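Local coordinates for glucanase (Clostridium thermocellum, PDB 5GXX), which probably cleaves internal beta-1,4-glucosidic bonds of cellulose, as a cellulosomal family 9 endoglucanase whose catalytic domain carries a cellulose-binding module, at residues V127-E131 and T538-I543; G368-D372 and P542-Y548; A465-R470 and Q547-E551. The protein carries 1 engineered substitution. All blocks are in the same frame, centred on the assembly; numbering follows the deposited sequence.

Contact 1 of 3, residues V127-E131 and T538-I543; sequences VIEKE and TNICPI
Val-127 and Ile-543 form the tight end of this contact, with Val-127 CG2 lying 3.7 Å from Ile-543 CG2. The other valine methyl, CG1, turns to the neighbouring residue and meets CG of the Pro-542 ring at 4.1 Å, so the two branches divide their contacts between successive residues. An inverse gamma turn centred on Pro-542, closed by the backbone bond from Ile-543 N to Cys-541 O, sets the proline ring against Val-127 CG1 and leads the isoleucine to Val-127, Lys-130 and Glu-131. Ile-543 places CG1 between its backbone N and carbonyl carbon (chi1 71°), which brings CD1 to the backbone of the short helix 128-131, 3.7 Å from Lys-130 O. The first carbons of Lys-130 rest against Cys-541, with CB 3.9 Å from SG. Val-127, Cys-541, Pro-542 and Ile-543 are buried, whereas Lys-130 is partly exposed.

Beyond Cys-541 the packing gives way to polar contacts between partly exposed residues. The Lys-130 chain folds at chi2 and chi3 (-63° and -66°), which brings its ammonium across Thr-538, and NZ donates to OG1 at 3.0 Å. Thr-538 OG1 is also bonded to Asp-536 OD1, so the lysine charge probably sits in the field of that carboxylate. At the Glu-131 edge the link is indirect: a water donates to Ile-543 O at 2.8 Å and also to Glu-131 OE1, the latter at a short 2.5 Å. The same Ile-543 carbonyl accepts from Trp-121 NE1.

A small apolar core between the catalytic domain and the turn is thus flanked by a lysine-threonine bond and a water bridge. The chemistry implies apolar packing at the valine and isoleucine methyls, with polar and water-mediated links at the partly exposed Lys-130 and Glu-131.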
loop_
_atom_site.group_PDB
_atom_site.type_symbol
_atom_site.label_atom_id
_atom_site.label_comp_id
_atom_site.label_asym_id
_atom_site.label_seq_id
_atom_site.Cartn_x
_atom_site.Cartn_y
_atom_site.Cartn_z
ATOM N N VAL A 127 19.309 -18.287 -0.971
ATOM C CA VAL A 127 17.879 -17.959 -0.929
ATOM C C VAL A 127 17.351 -17.371 -2.240
ATOM O O VAL A 127 16.170 -17.035 -2.321
ATOM C CB VAL A 127 17.528 -17.042 0.277
ATOM C CG1 VAL A 127 17.822 -17.782 1.594
ATOM C CG2 VAL A 127 18.280 -15.727 0.195
ATOM N N ILE A 128 18.177 -17.286 -3.281
ATOM C CA ILE A 128 17.758 -16.614 -4.530
ATOM C C ILE A 128 16.565 -17.276 -5.236
ATOM O O ILE A 128 15.802 -16.597 -5.933
ATOM C CB ILE A 128 18.940 -16.390 -5.522
ATOM C CG1 ILE A 128 18.569 -15.338 -6.579
ATOM C CG2 ILE A 128 19.351 -17.696 -6.176
ATOM C CD1 ILE A 128 19.755 -14.852 -7.402
ATOM N N GLU A 129 16.388 -18.584 -5.065
ATOM C CA GLU A 129 15.270 -19.277 -5.703
ATOM C C GLU A 129 13.910 -18.899 -5.119
ATOM O O GLU A 129 12.890 -19.128 -5.767
ATOM C CB GLU A 129 15.483 -20.792 -5.682
ATOM C CG GLU A 129 16.694 -21.211 -6.506
ATOM C CD GLU A 129 16.991 -22.699 -6.434
ATOM O OE1 GLU A 129 16.636 -23.349 -5.426
ATOM O OE2 GLU A 129 17.622 -23.211 -7.377
ATOM N N LYS A 130 13.891 -18.310 -3.925
ATOM C CA LYS A 130 12.665 -17.751 -3.367
ATOM C C LYS A 130 12.290 -16.438 -4.044
ATOM O O LYS A 130 11.112 -16.076 -4.067
ATOM C CB LYS A 130 12.781 -17.545 -1.851
ATOM C CG LYS A 130 12.952 -18.827 -1.024
ATOM C CD LYS A 130 11.769 -19.797 -1.116
ATOM C CE LYS A 130 10.495 -19.261 -0.502
ATOM N NZ LYS A 130 9.568 -20.388 -0.144
ATOM N N GLU A 131 13.280 -15.742 -4.604
ATOM C CA GLU A 131 13.079 -14.467 -5.292
ATOM C C GLU A 131 12.739 -14.613 -6.781
ATOM O O GLU A 131 11.870 -13.899 -7.296
ATOM C CB GLU A 131 14.319 -13.575 -5.117
ATOM C CG GLU A 131 14.305 -12.284 -5.947
ATOM C CD GLU A 131 13.225 -11.303 -5.519
ATOM O OE1 GLU A 131 12.683 -11.432 -4.403
ATOM O OE2 GLU A 131 12.925 -10.371 -6.292
ATOM N N THR A 538 9.501 -21.497 5.130
ATOM C CA THR A 538 10.514 -21.084 4.155
ATOM C C THR A 538 10.146 -19.753 3.499
ATOM O O THR A 538 10.995 -19.091 2.893
ATOM C CB THR A 538 10.770 -22.119 3.044
ATOM O OG1 THR A 538 9.610 -22.215 2.206
ATOM C CG2 THR A 538 11.125 -23.492 3.628
ATOM N N ASN A 539 8.876 -19.372 3.637
ATOM C CA ASN A 539 8.428 -18.084 3.113
ATOM C C ASN A 539 8.904 -16.915 3.950
ATOM O O ASN A 539 8.742 -15.769 3.547
ATOM C CB ASN A 539 6.903 -18.049 3.045
ATOM C CG ASN A 539 6.363 -18.897 1.921
ATOM O OD1 ASN A 539 5.300 -19.510 2.032
ATOM N ND2 ASN A 539 7.112 -18.961 0.833
ATOM N N ILE A 540 9.453 -17.218 5.122
ATOM C CA ILE A 540 10.156 -16.216 5.910
ATOM C C ILE A 540 11.611 -16.392 5.498
ATOM O O ILE A 540 12.246 -17.376 5.857
ATOM C CB ILE A 540 9.966 -16.415 7.435
ATOM C CG1 ILE A 540 8.477 -16.535 7.792
ATOM C CG2 ILE A 540 10.629 -15.252 8.199
ATOM C CD1 ILE A 540 8.265 -16.910 9.252
ATOM N N CYS A 541 12.124 -15.450 4.712
ATOM C CA CYS A 541 13.463 -15.599 4.142
ATOM C C CYS A 541 14.090 -14.242 3.853
ATOM O O CYS A 541 13.384 -13.253 3.616
ATOM C CB CYS A 541 13.405 -16.430 2.859
ATOM S SG CYS A 541 12.181 -15.891 1.655
ATOM N N PRO A 542 15.432 -14.178 3.905
ATOM C CA PRO A 542 16.083 -12.881 3.814
ATOM C C PRO A 542 16.221 -12.357 2.376
ATOM O O PRO A 542 17.335 -12.134 1.898
ATOM C CB PRO A 542 17.448 -13.169 4.459
ATOM C CG PRO A 542 17.699 -14.628 4.164
ATOM C CD PRO A 542 16.342 -15.191 4.485
ATOM N N ILE A 543 15.100 -12.108 1.702
ATOM C CA ILE A 543 15.120 -11.765 0.276
ATOM C C ILE A 543 14.587 -10.382 -0.076
ATOM O O ILE A 543 14.558 -9.994 -1.260
ATOM C CB ILE A 543 14.400 -12.805 -0.615
ATOM C CG1 ILE A 543 12.875 -12.768 -0.427
ATOM C CG2 ILE A 543 14.966 -14.219 -0.423
ATOM C CD1 ILE A 543 12.126 -13.590 -1.450
HETATM O O HOH W 1 12.439 -9.387 -2.915
#

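Contact 2 of 3, residues G368-D372 and P542-Y548; sequences GTWLD and PIGQEQY
Leu-371 and Gly-544 bring their backbones together, CA to CA at 3.6 Å, and Gly-544 N gives Trp-370 O a weak, bent hydrogen bond. Just before this approach, Trp-370 CB packs on Pro-542 CB at 3.6 Å.

The aromatic pair comes next. Trp-370 turns CG into the place between its backbone N and carbonyl carbon (chi1 50°), and its indole points CD1 at Tyr-548. CD1 stands 3.6 Å above the phenol plane, over the middle of the ring. The planes of the five-membered ring and the phenol meet at 69°, with centroids 4.8 Å apart, which defines an edge-to-face stack with tryptophan supplying the edge. Leu-371 runs alongside the same phenol, its CB 3.9 Å from Tyr-548 CD2, while its CD2 methyl touches OE1 of Gln-545.

Polar groups and waters add to the join. In an ST turn Thr-369 OG1 receives Leu-371 N in a nearly straight bond (179°), and the hydroxyl also bonds to Ile-376 O, which fixes the loop that carries the tryptophan. Two waters bridge the loops. One donates to both Thr-369 O and Pro-542 O, at 2.8 Å each; the other accepts from Asp-372 N and donates to Pro-542 O. The Asp-372 carboxylate itself is engaged by Trp-122 N through OD1.

With only one weak direct bond between the segments, the join relies on ring stacking, aliphatic packing and water. Pro-542 O, held by both waters, ties the loop after helix 364-367 to the loop leading into strand 549-557, and the chemistry implies a mixed interface in which two waters link backbone groups that have few direct bonds across the segments.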
loop_
_atom_site.group_PDB
_atom_site.type_symbol
_atom_site.label_atom_id
_atom_site.label_comp_id
_atom_site.label_asym_id
_atom_site.label_seq_id
_atom_site.Cartn_x
_atom_site.Cartn_y
_atom_site.Cartn_z
ATOM N N GLY A 368 25.706 -10.363 3.206
ATOM C CA GLY A 368 24.739 -10.985 4.099
ATOM C C GLY A 368 23.579 -10.087 4.494
ATOM O O GLY A 368 23.254 -9.991 5.674
ATOM N N THR A 369 22.955 -9.419 3.527
ATOM C CA THR A 369 21.726 -8.709 3.847
ATOM C C THR A 369 20.519 -9.636 4.048
ATOM O O THR A 369 20.545 -10.834 3.734
ATOM C CB THR A 369 21.422 -7.622 2.809
ATOM O OG1 THR A 369 20.416 -6.747 3.332
ATOM C CG2 THR A 369 20.946 -8.261 1.510
ATOM N N TRP A 370 19.451 -9.057 4.597
ATOM C CA TRP A 370 18.162 -9.732 4.691
ATOM C C TRP A 370 17.052 -8.992 3.966
ATOM O O TRP A 370 15.915 -9.485 3.903
ATOM C CB TRP A 370 17.751 -9.960 6.150
ATOM C CG TRP A 370 17.849 -8.737 7.036
ATOM C CD1 TRP A 370 16.829 -7.889 7.394
ATOM C CD2 TRP A 370 19.036 -8.210 7.641
ATOM N NE1 TRP A 370 17.307 -6.899 8.238
ATOM C CE2 TRP A 370 18.661 -7.066 8.386
ATOM C CE3 TRP A 370 20.382 -8.621 7.665
ATOM C CZ2 TRP A 370 19.581 -6.305 9.116
ATOM C CZ3 TRP A 370 21.296 -7.862 8.397
ATOM C CH2 TRP A 370 20.896 -6.708 9.101
ATOM N N LEU A 371 17.351 -7.813 3.430
ATOM C CA LEU A 371 16.239 -7.015 2.911
ATOM C C LEU A 371 16.500 -6.261 1.621
ATOM O O LEU A 371 15.951 -5.179 1.393
ATOM C CB LEU A 371 15.592 -6.144 3.994
ATOM C CG LEU A 371 16.494 -5.321 4.925
ATOM C CD1 LEU A 371 17.741 -4.778 4.278
ATOM C CD2 LEU A 371 15.700 -4.204 5.594
ATOM N N ASP A 372 17.310 -6.880 0.762
ATOM C CA ASP A 372 17.537 -6.367 -0.592
ATOM C C ASP A 372 18.043 -4.915 -0.542
ATOM O O ASP A 372 17.534 -4.023 -1.222
ATOM C CB ASP A 372 16.263 -6.556 -1.439
ATOM C CG ASP A 372 16.485 -6.268 -2.910
ATOM O OD1 ASP A 372 17.642 -6.285 -3.372
ATOM O OD2 ASP A 372 15.486 -6.021 -3.630
ATOM N N PRO A 542 15.432 -14.178 3.905
ATOM C CA PRO A 542 16.083 -12.881 3.814
ATOM C C PRO A 542 16.221 -12.357 2.376
ATOM O O PRO A 542 17.335 -12.134 1.898
ATOM C CB PRO A 542 17.448 -13.169 4.459
ATOM C CG PRO A 542 17.699 -14.628 4.164
ATOM C CD PRO A 542 16.342 -15.191 4.485
ATOM N N ILE A 543 15.100 -12.108 1.702
ATOM C CA ILE A 543 15.120 -11.765 0.276
ATOM C C ILE A 543 14.587 -10.382 -0.076
ATOM O O ILE A 543 14.558 -9.994 -1.260
ATOM C CB ILE A 543 14.400 -12.805 -0.615
ATOM C CG1 ILE A 543 12.875 -12.768 -0.427
ATOM C CG2 ILE A 543 14.966 -14.219 -0.423
ATOM C CD1 ILE A 543 12.126 -13.590 -1.450
ATOM N N GLY A 544 14.151 -9.666 0.958
ATOM C CA GLY A 544 13.602 -8.322 0.789
ATOM C C GLY A 544 12.823 -7.864 2.003
ATOM O O GLY A 544 12.692 -8.578 3.010
ATOM N N GLN A 545 12.300 -6.646 1.882
ATOM C CA GLN A 545 11.641 -5.946 2.966
ATOM C C GLN A 545 10.415 -6.675 3.514
ATOM O O GLN A 545 10.218 -6.705 4.726
ATOM C CB GLN A 545 11.251 -4.553 2.464
ATOM C CG GLN A 545 10.635 -3.659 3.521
ATOM C CD GLN A 545 11.626 -3.288 4.606
ATOM O OE1 GLN A 545 12.792 -3.004 4.330
ATOM N NE2 GLN A 545 11.159 -3.273 5.849
ATOM N N GLU A 546 9.629 -7.302 2.646
ATOM C CA GLU A 546 8.399 -7.963 3.079
ATOM C C GLU A 546 8.682 -9.338 3.672
ATOM O O GLU A 546 8.051 -9.756 4.631
ATOM C CB GLU A 546 7.402 -8.086 1.918
ATOM C CG GLU A 546 6.950 -6.738 1.352
ATOM C CD GLU A 546 6.576 -5.743 2.433
ATOM O OE1 GLU A 546 5.666 -6.058 3.235
ATOM O OE2 GLU A 546 7.197 -4.655 2.482
ATOM N N GLN A 547 9.678 -10.023 3.125
ATOM C CA GLN A 547 9.813 -11.464 3.320
ATOM C C GLN A 547 10.676 -11.858 4.513
ATOM O O GLN A 547 10.530 -12.977 5.011
ATOM C CB GLN A 547 10.329 -12.112 2.028
ATOM C CG GLN A 547 9.463 -11.824 0.790
ATOM C CD GLN A 547 9.905 -10.659 -0.107
ATOM O OE1 GLN A 547 10.553 -9.668 0.292
ATOM N NE2 GLN A 547 9.486 -10.771 -1.366
ATOM N N TYR A 548 11.539 -10.965 4.996
ATOM C CA TYR A 548 12.504 -11.364 6.023
ATOM C C TYR A 548 11.882 -11.606 7.398
ATOM O O TYR A 548 12.494 -12.235 8.250
ATOM C CB TYR A 548 13.667 -10.378 6.117
ATOM C CG TYR A 548 13.375 -9.127 6.906
ATOM C CD1 TYR A 548 13.476 -9.113 8.294
ATOM C CD2 TYR A 548 13.021 -7.950 6.260
ATOM C CE1 TYR A 548 13.229 -7.968 9.017
ATOM C CE2 TYR A 548 12.766 -6.791 6.979
ATOM C CZ TYR A 548 12.879 -6.805 8.357
ATOM O OH TYR A 548 12.637 -5.663 9.083
HETATM O O HOH W 2 20.041 -12.809 1.763
HETATM O O HOH W 3 17.878 -9.629 0.436
#

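Contact 3 of 3, residues A465-R470 and Q547-E551; sequences ALLNNR and QYAAE
Strands 460-469 and 549-557 pair antiparallel here, their short axes 4.4 Å apart and inclined at 165°. Leu-467 and Ala-550 are the hydrogen-bonded pair: each N donates to the other's O at 3.0 Å. Beyond them Asn-469 N reaches Tyr-548 O at 2.8 Å, a bond lying nearly along the C=O axis. In the two flanking non-hydrogen-bonded pairs, Leu-466 CD1 lies 3.6 Å from Glu-551 CG, and the Asn-468 amide comes over Ala-549 CB.

The sheet is consistent with the beta sandwich of a cellulose-binding module, and its face with Leu-467 and Ala-550 meets Tyr-534 of the other sheet, as in the core of such a sandwich; Leu-467 also touches Leu-481 and Tyr-483 there.

On the opposite face, Arg-470 takes Asn-468 OD1 side-on with two nitrogens, NE at 2.8 Å and NH2 at 2.9 Å, both from the same face of the amide. The oxygen lies in the guanidinium plane and also at the edge of the Tyr-548 ring, 3.3 Å from CE1. Guanidinium and phenol planes stand 84° apart, and the arginine's NH2 has a second partner in a salt bridge to Glu-450 of strand 447-456.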
loop_
_atom_site.group_PDB
_atom_site.type_symbol
_atom_site.label_atom_id
_atom_site.label_comp_id
_atom_site.label_asym_id
_atom_site.label_seq_id
_atom_site.Cartn_x
_atom_site.Cartn_y
_atom_site.Cartn_z
ATOM N N ALA A 465 4.251 -9.201 16.874
ATOM C CA ALA A 465 5.440 -10.058 16.823
ATOM C C ALA A 465 5.908 -10.314 15.390
ATOM O O ALA A 465 5.118 -10.657 14.517
ATOM C CB ALA A 465 5.151 -11.368 17.535
ATOM N N LEU A 466 7.213 -10.152 15.178
ATOM C CA LEU A 466 7.822 -10.370 13.872
ATOM C C LEU A 466 8.807 -11.521 13.996
ATOM O O LEU A 466 9.823 -11.391 14.674
ATOM C CB LEU A 466 8.578 -9.113 13.432
ATOM C CG LEU A 466 7.769 -8.145 12.564
ATOM C CD1 LEU A 466 6.600 -7.512 13.324
ATOM C CD2 LEU A 466 8.735 -7.075 12.037
ATOM N N LEU A 467 8.485 -12.647 13.366
ATOM C CA LEU A 467 9.418 -13.784 13.344
ATOM C C LEU A 467 10.383 -13.575 12.177
ATOM O O LEU A 467 9.976 -13.535 11.011
ATOM C CB LEU A 467 8.674 -15.111 13.211
ATOM C CG LEU A 467 9.596 -16.341 13.132
ATOM C CD1 LEU A 467 10.498 -16.489 14.355
ATOM C CD2 LEU A 467 8.791 -17.615 12.901
ATOM N N ASN A 468 11.658 -13.424 12.518
ATOM C CA ASN A 468 12.723 -13.035 11.591
ATOM C C ASN A 468 13.543 -14.220 11.070
ATOM O O ASN A 468 13.936 -15.095 11.834
ATOM C CB ASN A 468 13.706 -12.077 12.281
ATOM C CG ASN A 468 13.202 -10.650 12.362
ATOM O OD1 ASN A 468 13.744 -9.755 11.714
ATOM N ND2 ASN A 468 12.200 -10.410 13.205
ATOM N N ASN A 469 13.837 -14.196 9.774
ATOM C CA ASN A 469 14.932 -14.982 9.193
ATOM C C ASN A 469 15.965 -14.055 8.569
ATOM O O ASN A 469 15.816 -13.618 7.421
ATOM C CB ASN A 469 14.406 -15.956 8.131
ATOM C CG ASN A 469 15.511 -16.803 7.495
ATOM O OD1 ASN A 469 16.697 -16.594 7.754
ATOM N ND2 ASN A 469 15.125 -17.732 6.627
ATOM N N ARG A 470 17.007 -13.781 9.347
ATOM C CA ARG A 470 18.168 -13.021 8.883
ATOM C C ARG A 470 19.383 -13.942 8.867
ATOM O O ARG A 470 20.510 -13.544 9.199
ATOM C CB ARG A 470 18.409 -11.777 9.729
ATOM C CG ARG A 470 17.165 -10.914 9.954
ATOM C CD ARG A 470 17.553 -9.621 10.643
ATOM N NE ARG A 470 16.354 -8.941 11.128
ATOM C CZ ARG A 470 16.336 -7.797 11.807
ATOM N NH1 ARG A 470 17.457 -7.128 12.058
ATOM N NH2 ARG A 470 15.168 -7.302 12.205
ATOM N N GLN A 547 9.678 -10.023 3.125
ATOM C CA GLN A 547 9.813 -11.464 3.320
ATOM C C GLN A 547 10.676 -11.858 4.513
ATOM O O GLN A 547 10.530 -12.977 5.011
ATOM C CB GLN A 547 10.329 -12.112 2.028
ATOM C CG GLN A 547 9.463 -11.824 0.790
ATOM C CD GLN A 547 9.905 -10.659 -0.107
ATOM O OE1 GLN A 547 10.553 -9.668 0.292
ATOM N NE2 GLN A 547 9.486 -10.771 -1.366
ATOM N N TYR A 548 11.539 -10.965 4.996
ATOM C CA TYR A 548 12.504 -11.364 6.023
ATOM C C TYR A 548 11.882 -11.606 7.398
ATOM O O TYR A 548 12.494 -12.235 8.250
ATOM C CB TYR A 548 13.667 -10.378 6.117
ATOM C CG TYR A 548 13.375 -9.127 6.906
ATOM C CD1 TYR A 548 13.476 -9.113 8.294
ATOM C CD2 TYR A 548 13.021 -7.950 6.260
ATOM C CE1 TYR A 548 13.229 -7.968 9.017
ATOM C CE2 TYR A 548 12.766 -6.791 6.979
ATOM C CZ TYR A 548 12.879 -6.805 8.357
ATOM O OH TYR A 548 12.637 -5.663 9.083
ATOM N N ALA A 549 10.659 -11.126 7.611
ATOM C CA ALA A 549 9.968 -11.435 8.857
ATOM C C ALA A 549 8.477 -11.555 8.575
ATOM O O ALA A 549 7.964 -10.889 7.670
ATOM C CB ALA A 549 10.240 -10.367 9.919
ATOM N N ALA A 550 7.802 -12.400 9.347
ATOM C CA ALA A 550 6.345 -12.442 9.311
ATOM C C ALA A 550 5.729 -11.772 10.542
ATOM O O ALA A 550 6.099 -12.096 11.682
ATOM C CB ALA A 550 5.888 -13.884 9.185
ATOM N N GLU A 551 4.814 -10.827 10.304
ATOM C CA GLU A 551 4.145 -10.074 11.360
ATOM C C GLU A 551 2.809 -10.696 11.730
ATOM O O GLU A 551 2.009 -11.031 10.853
ATOM C CB GLU A 551 3.957 -8.608 10.964
ATOM C CG GLU A 551 3.216 -7.792 12.020
ATOM C CD GLU A 551 3.154 -6.306 11.708
ATOM O OE1 GLU A 551 3.944 -5.811 10.875
ATOM O OE2 GLU A 551 2.301 -5.620 12.309
#

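In the fold
From the N terminus, the chain supplies 127-131 and then 368-372 within the family 9 catalytic domain, next 465-470 in the binding module, and finally the run 538-551 that meets all three. Contact 1 closes the longest loop, with 406 residues between its segments; contact 2 closes one of 169 and contact 3 one of 76. Contact 1 crosses both others, since their segments alternate along the chain, whereas contacts 2 and 3 end on the same piece around Tyr-548. Contacts 1 and 2 hold two separate catalytic-domain elements against the loop between strands 527-534 and 549-557, and contact 3 anchors that loop's exit in the sheet.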